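Local structure of transcriptional regulator (2WUI) at residues Asn54-Cys59 against Ser116-Pro121; Pro80-Leu85 against Gly148-Arg153. The protein probably binds DNA as MexZ, a TetR-family transcriptional repressor with a key part in antibiotic resistance of Pseudomonas aeruginosa. All blocks are in the same frame, centred on the assembly; numbering follows the deposited sequence.

Overall arrangement
The contacts lie near the two ends of helix 120-146 in this all-helical chain. Contact 1 includes its first residues, where helix 55-67 of the TetR-type DNA-binding region meets the turn 116-119. Contact 2 follows its other end, where the loop 148-153 reaches the start of helix 81-97. The four segments alternate along the chain: 54-59, 80-85, 116-121, then 148-153. The centres of the two contacts are about 40 Å apart, their nearest atoms about 25 Å, on opposite sides of the chain's centre. Contact 1 thus joins the predicted DNA-reading end to the helical body, whereas contact 2 ties the loop after helix 120-146 to helix 81-97.

Contact 1 (Asn54-Cys59 against Ser116-Pro121); sequences NKIEVC and SDENEP
Ile56 carries the apolar part of this contact, reaching from the first turn of helix 55-67 to the turn that leads into helix 120-146. Its CG1 branch stands beside the backbone N (chi1 -77°) and ends in CD1, 4.1 Å from Glu118 O; CG2 takes the other direction and meets CG of Pro121 at 4.3 Å. A branched aliphatic chain suits the place because one arm reaches the turn at Glu118 and Asn119, the other the proline in the first turn of helix 120-146. Leu122 of that helix also lies against Ile56 and Cys59.

Polar groups line the same approach without bonding across it. The Asn119 side chain crosses Ile56 at about a right angle, bringing OD1 to 4.2 Å from CD1 of Ile56, while its ND2 is bonded to Glu114 O. Ser116 OG accepts the N-H of Asn119 at 3.0 Å, an ST motif that shapes the turn just before the helix.

The electrostatic part is loose. Lys55 NZ is 4.6 Å from Glu118 OE1, too far for a salt bridge, and the ammonium group is instead held by the carbonyl oxygens of Val29 and Thr32. The two opposite charges may still attract weakly. With no hydrogen bond between these two segments and 173 Å² buried, their contact is mostly modest van der Waals packing around Ile56.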
loop_
_atom_site.group_PDB
_atom_site.type_symbol
_atom_site.label_atom_id
_atom_site.label_comp_id
_atom_site.label_asym_id
_atom_site.label_seq_id
_atom_site.Cartn_x
_atom_site.Cartn_y
_atom_site.Cartn_z
ATOM N N ASN A 54 -14.350 -7.171 28.465
ATOM C CA ASN A 54 -14.356 -7.934 27.221
ATOM C C ASN A 54 -12.935 -8.072 26.683
ATOM O O ASN A 54 -12.045 -7.302 27.051
ATOM C CB ASN A 54 -15.211 -7.222 26.163
ATOM C CG ASN A 54 -16.261 -6.301 26.773
ATOM O OD1 ASN A 54 -16.514 -5.204 26.268
ATOM N ND2 ASN A 54 -16.878 -6.743 27.864
ATOM N N LYS A 55 -12.713 -9.041 25.806
ATOM C CA LYS A 55 -11.454 -9.077 25.086
ATOM C C LYS A 55 -11.344 -7.786 24.279
ATOM O O LYS A 55 -10.265 -7.214 24.151
ATOM C CB LYS A 55 -11.389 -10.269 24.137
ATOM C CG LYS A 55 -12.209 -10.075 22.863
ATOM C CD LYS A 55 -11.734 -10.995 21.753
ATOM C CE LYS A 55 -12.794 -11.142 20.681
ATOM N NZ LYS A 55 -12.637 -12.432 19.955
ATOM N N ILE A 56 -12.461 -7.327 23.726
ATOM C CA ILE A 56 -12.432 -6.098 22.955
ATOM C C ILE A 56 -11.876 -5.001 23.834
ATOM O O ILE A 56 -11.079 -4.175 23.389
ATOM C CB ILE A 56 -13.831 -5.685 22.464
ATOM C CG1 ILE A 56 -14.245 -6.544 21.276
ATOM C CG2 ILE A 56 -13.829 -4.230 22.025
ATOM C CD1 ILE A 56 -13.300 -6.417 20.101
ATOM N N GLU A 57 -12.309 -4.998 25.089
ATOM C CA GLU A 57 -11.828 -4.008 26.039
ATOM C C GLU A 57 -10.316 -4.139 26.228
ATOM O O GLU A 57 -9.573 -3.174 26.111
ATOM C CB GLU A 57 -12.549 -4.157 27.379
ATOM C CG GLU A 57 -12.441 -2.926 28.247
ATOM C CD GLU A 57 -12.873 -1.675 27.502
ATOM O OE1 GLU A 57 -13.870 -1.757 26.743
ATOM O OE2 GLU A 57 -12.217 -0.616 27.675
ATOM N N VAL A 58 -9.862 -5.348 26.513
ATOM C CA VAL A 58 -8.448 -5.573 26.712
ATOM C C VAL A 58 -7.722 -5.020 25.504
ATOM O O VAL A 58 -6.577 -4.594 25.585
ATOM C CB VAL A 58 -8.127 -7.081 26.841
ATOM C CG1 VAL A 58 -7.621 -7.628 25.521
ATOM C CG2 VAL A 58 -7.097 -7.319 27.922
ATOM N N CYS A 59 -8.402 -5.022 24.370
ATOM C CA CYS A 59 -7.729 -4.726 23.118
ATOM C C CYS A 59 -7.530 -3.240 22.877
ATOM O O CYS A 59 -6.444 -2.793 22.483
ATOM C CB CYS A 59 -8.501 -5.312 21.960
ATOM S SG CYS A 59 -7.461 -5.324 20.539
ATOM N N SER A 116 -15.614 -7.239 11.164
ATOM C CA SER A 116 -16.876 -7.545 11.822
ATOM C C SER A 116 -17.501 -6.320 12.459
ATOM O O SER A 116 -16.854 -5.285 12.604
ATOM C CB SER A 116 -16.622 -8.524 12.946
ATOM O OG SER A 116 -16.452 -7.816 14.162
ATOM N N ASP A 117 -18.751 -6.453 12.880
ATOM C CA ASP A 117 -19.433 -5.382 13.598
ATOM C C ASP A 117 -18.896 -5.287 15.038
ATOM O O ASP A 117 -19.081 -4.282 15.735
ATOM C CB ASP A 117 -20.949 -5.636 13.643
ATOM C CG ASP A 117 -21.568 -5.871 12.259
ATOM O OD1 ASP A 117 -20.817 -6.106 11.290
ATOM O OD2 ASP A 117 -22.823 -5.832 12.146
ATOM N N GLU A 118 -18.248 -6.353 15.493
ATOM C CA GLU A 118 -17.736 -6.390 16.854
ATOM C C GLU A 118 -16.508 -5.492 16.943
ATOM O O GLU A 118 -16.345 -4.727 17.898
ATOM C CB GLU A 118 -17.381 -7.821 17.271
ATOM C CG GLU A 118 -17.653 -8.134 18.738
ATOM C CD GLU A 118 -17.002 -9.441 19.224
ATOM O OE1 GLU A 118 -16.325 -10.127 18.419
ATOM O OE2 GLU A 118 -17.164 -9.778 20.423
ATOM N N ASN A 119 -15.654 -5.584 15.927
ATOM C CA ASN A 119 -14.414 -4.827 15.871
ATOM C C ASN A 119 -14.642 -3.375 15.487
ATOM O O ASN A 119 -13.722 -2.700 15.047
ATOM C CB ASN A 119 -13.469 -5.487 14.868
ATOM C CG ASN A 119 -13.335 -6.983 15.101
ATOM O OD1 ASN A 119 -13.837 -7.499 16.100
ATOM N ND2 ASN A 119 -12.665 -7.687 14.186
ATOM N N GLU A 120 -15.867 -2.887 15.637
ATOM C CA GLU A 120 -16.160 -1.500 15.278
ATOM C C GLU A 120 -15.266 -0.515 16.029
ATOM O O GLU A 120 -14.648 0.361 15.420
ATOM C CB GLU A 120 -17.630 -1.163 15.532
ATOM C CG GLU A 120 -18.029 0.235 15.134
ATOM C CD GLU A 120 -17.998 0.446 13.633
ATOM O OE1 GLU A 120 -18.046 -0.570 12.897
ATOM O OE2 GLU A 120 -17.932 1.627 13.199
ATOM N N PRO A 121 -15.180 -0.670 17.359
ATOM C CA PRO A 121 -14.385 0.227 18.210
ATOM C C PRO A 121 -12.910 0.193 17.835
ATOM O O PRO A 121 -12.195 1.185 18.017
ATOM C CB PRO A 121 -14.560 -0.368 19.613
ATOM C CG PRO A 121 -15.745 -1.259 19.517
ATOM C CD PRO A 121 -15.756 -1.783 18.124
#

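Contact 2 (Pro80-Leu85 against Gly148-Arg153); sequences PALDIL and GELPAR
A carboxylate at a helix start, with a leucine pair beside it, makes this partly buried contact between Glu149, in the loop after helix 120-146, and the beginning of helix 81-97. Glu149 OE2 accepts the N-H of Ala81 at 2.8 Å through its syn lone pair, the side facing OE1, with an angle of 152° at the hydrogen. OE1 adds a weak second bond to that same Ala81 N at 3.0 Å, so one N-H is shared by both oxygens. Glu149 reaches it because its chain is extended beyond CG (chi2 171°), a span that a glutamate side chain can provide from the loop.

Pro80 holds the N-cap position of helix 81-97 but has no side-chain acceptor; a carboxylate from a distant part of the sequence meets the first-turn N-H of Ala81 instead. The negative charge of Glu149 would probably be favoured there by the helix dipole. The contact lies in the all-helical body of the TetR-family regulator, remote from the predicted DNA-binding motif.

Leu82 runs past Glu149 in the opposite direction. The two leucines reach toward each other tip to tip, CD2 of Leu82 lying 4.0 Å from CG of Leu150. Branched apolar chains suit this place between helices: both touch Ala144 of helix 120-146, and helix 185-201 sets Leu196 against Leu82 and Leu199 against Leu150.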
loop_
_atom_site.group_PDB
_atom_site.type_symbol
_atom_site.label_atom_id
_atom_site.label_comp_id
_atom_site.label_asym_id
_atom_site.label_seq_id
_atom_site.Cartn_x
_atom_site.Cartn_y
_atom_site.Cartn_z
ATOM N N PRO A 80 12.525 24.881 10.716
ATOM C CA PRO A 80 11.544 24.926 9.623
ATOM C C PRO A 80 10.412 23.925 9.883
ATOM O O PRO A 80 10.639 22.883 10.516
ATOM C CB PRO A 80 12.350 24.488 8.400
ATOM C CG PRO A 80 13.780 24.630 8.787
ATOM C CD PRO A 80 13.849 24.427 10.267
ATOM N N ALA A 81 9.208 24.221 9.414
ATOM C CA ALA A 81 8.102 23.322 9.682
ATOM C C ALA A 81 8.355 21.979 9.010
ATOM O O ALA A 81 7.943 20.936 9.515
ATOM C CB ALA A 81 6.805 23.918 9.217
ATOM N N LEU A 82 9.035 21.999 7.869
ATOM C CA LEU A 82 9.334 20.759 7.174
ATOM C C LEU A 82 10.384 19.956 7.923
ATOM O O LEU A 82 10.484 18.742 7.750
ATOM C CB LEU A 82 9.800 21.015 5.745
ATOM C CG LEU A 82 8.772 21.354 4.656
ATOM C CD1 LEU A 82 7.440 20.564 4.807
ATOM C CD2 LEU A 82 8.540 22.849 4.573
ATOM N N ASP A 83 11.180 20.624 8.750
ATOM C CA ASP A 83 12.132 19.891 9.575
ATOM C C ASP A 83 11.347 19.109 10.603
ATOM O O ASP A 83 11.695 17.975 10.921
ATOM C CB ASP A 83 13.159 20.810 10.244
ATOM C CG ASP A 83 14.444 20.981 9.408
ATOM O OD1 ASP A 83 15.485 21.403 9.981
ATOM O OD2 ASP A 83 14.418 20.687 8.187
ATOM N N ILE A 84 10.265 19.701 11.097
ATOM C CA ILE A 84 9.355 18.979 11.994
ATOM C C ILE A 84 8.596 17.871 11.262
ATOM O O ILE A 84 8.538 16.737 11.728
ATOM C CB ILE A 84 8.311 19.909 12.629
ATOM C CG1 ILE A 84 8.980 20.969 13.517
ATOM C CG2 ILE A 84 7.302 19.095 13.403
ATOM C CD1 ILE A 84 8.160 22.266 13.647
ATOM N N LEU A 85 8.024 18.205 10.111
ATOM C CA LEU A 85 7.325 17.222 9.295
ATOM C C LEU A 85 8.182 15.979 9.056
ATOM O O LEU A 85 7.785 14.858 9.368
ATOM C CB LEU A 85 6.893 17.837 7.962
ATOM C CG LEU A 85 6.173 16.859 7.039
ATOM C CD1 LEU A 85 5.052 16.169 7.794
ATOM C CD2 LEU A 85 5.644 17.549 5.794
ATOM N N GLY A 148 6.602 31.110 4.829
ATOM C CA GLY A 148 7.430 31.435 3.683
ATOM C C GLY A 148 8.305 30.308 3.153
ATOM O O GLY A 148 8.869 30.446 2.072
ATOM N N GLU A 149 8.421 29.197 3.884
ATOM C CA GLU A 149 9.232 28.067 3.414
ATOM C C GLU A 149 8.738 27.395 2.114
ATOM O O GLU A 149 9.482 26.603 1.527
ATOM C CB GLU A 149 9.390 26.987 4.499
ATOM C CG GLU A 149 9.764 27.498 5.895
ATOM C CD GLU A 149 9.681 26.403 6.971
ATOM O OE1 GLU A 149 9.643 25.203 6.595
ATOM O OE2 GLU A 149 9.656 26.742 8.187
ATOM N N LEU A 150 7.500 27.664 1.685
ATOM C CA LEU A 150 6.961 27.038 0.459
ATOM C C LEU A 150 6.049 27.976 -0.347
ATOM O O LEU A 150 5.433 28.885 0.207
ATOM C CB LEU A 150 6.199 25.732 0.754
ATOM C CG LEU A 150 6.845 24.479 1.370
ATOM C CD1 LEU A 150 5.906 23.290 1.227
ATOM C CD2 LEU A 150 8.203 24.142 0.768
ATOM N N PRO A 151 5.942 27.744 -1.661
ATOM C CA PRO A 151 5.217 28.692 -2.513
ATOM C C PRO A 151 3.785 28.951 -2.059
ATOM O O PRO A 151 2.956 28.024 -2.019
ATOM C CB PRO A 151 5.150 27.993 -3.874
ATOM C CG PRO A 151 5.815 26.673 -3.728
ATOM C CD PRO A 151 6.536 26.630 -2.417
ATOM N N ALA A 152 3.472 30.205 -1.748
ATOM C CA ALA A 152 2.071 30.567 -1.603
ATOM C C ALA A 152 1.543 30.265 -2.976
ATOM O O ALA A 152 2.257 30.467 -3.962
ATOM C CB ALA A 152 1.914 32.031 -1.287
ATOM N N ARG A 153 0.313 29.779 -3.050
ATOM C CA ARG A 153 -0.217 29.256 -4.308
ATOM C C ARG A 153 0.321 27.850 -4.527
ATOM O O ARG A 153 0.267 27.319 -5.641
ATOM C CB ARG A 153 0.113 30.152 -5.517
ATOM C CG ARG A 153 -0.393 31.584 -5.388
ATOM C CD ARG A 153 -0.809 32.168 -6.739
ATOM N NE ARG A 153 -2.111 31.658 -7.176
ATOM C CZ ARG A 153 -2.278 30.757 -8.140
ATOM N NH1 ARG A 153 -3.502 30.347 -8.464
ATOM N NH2 ARG A 153 -1.221 30.270 -8.785
#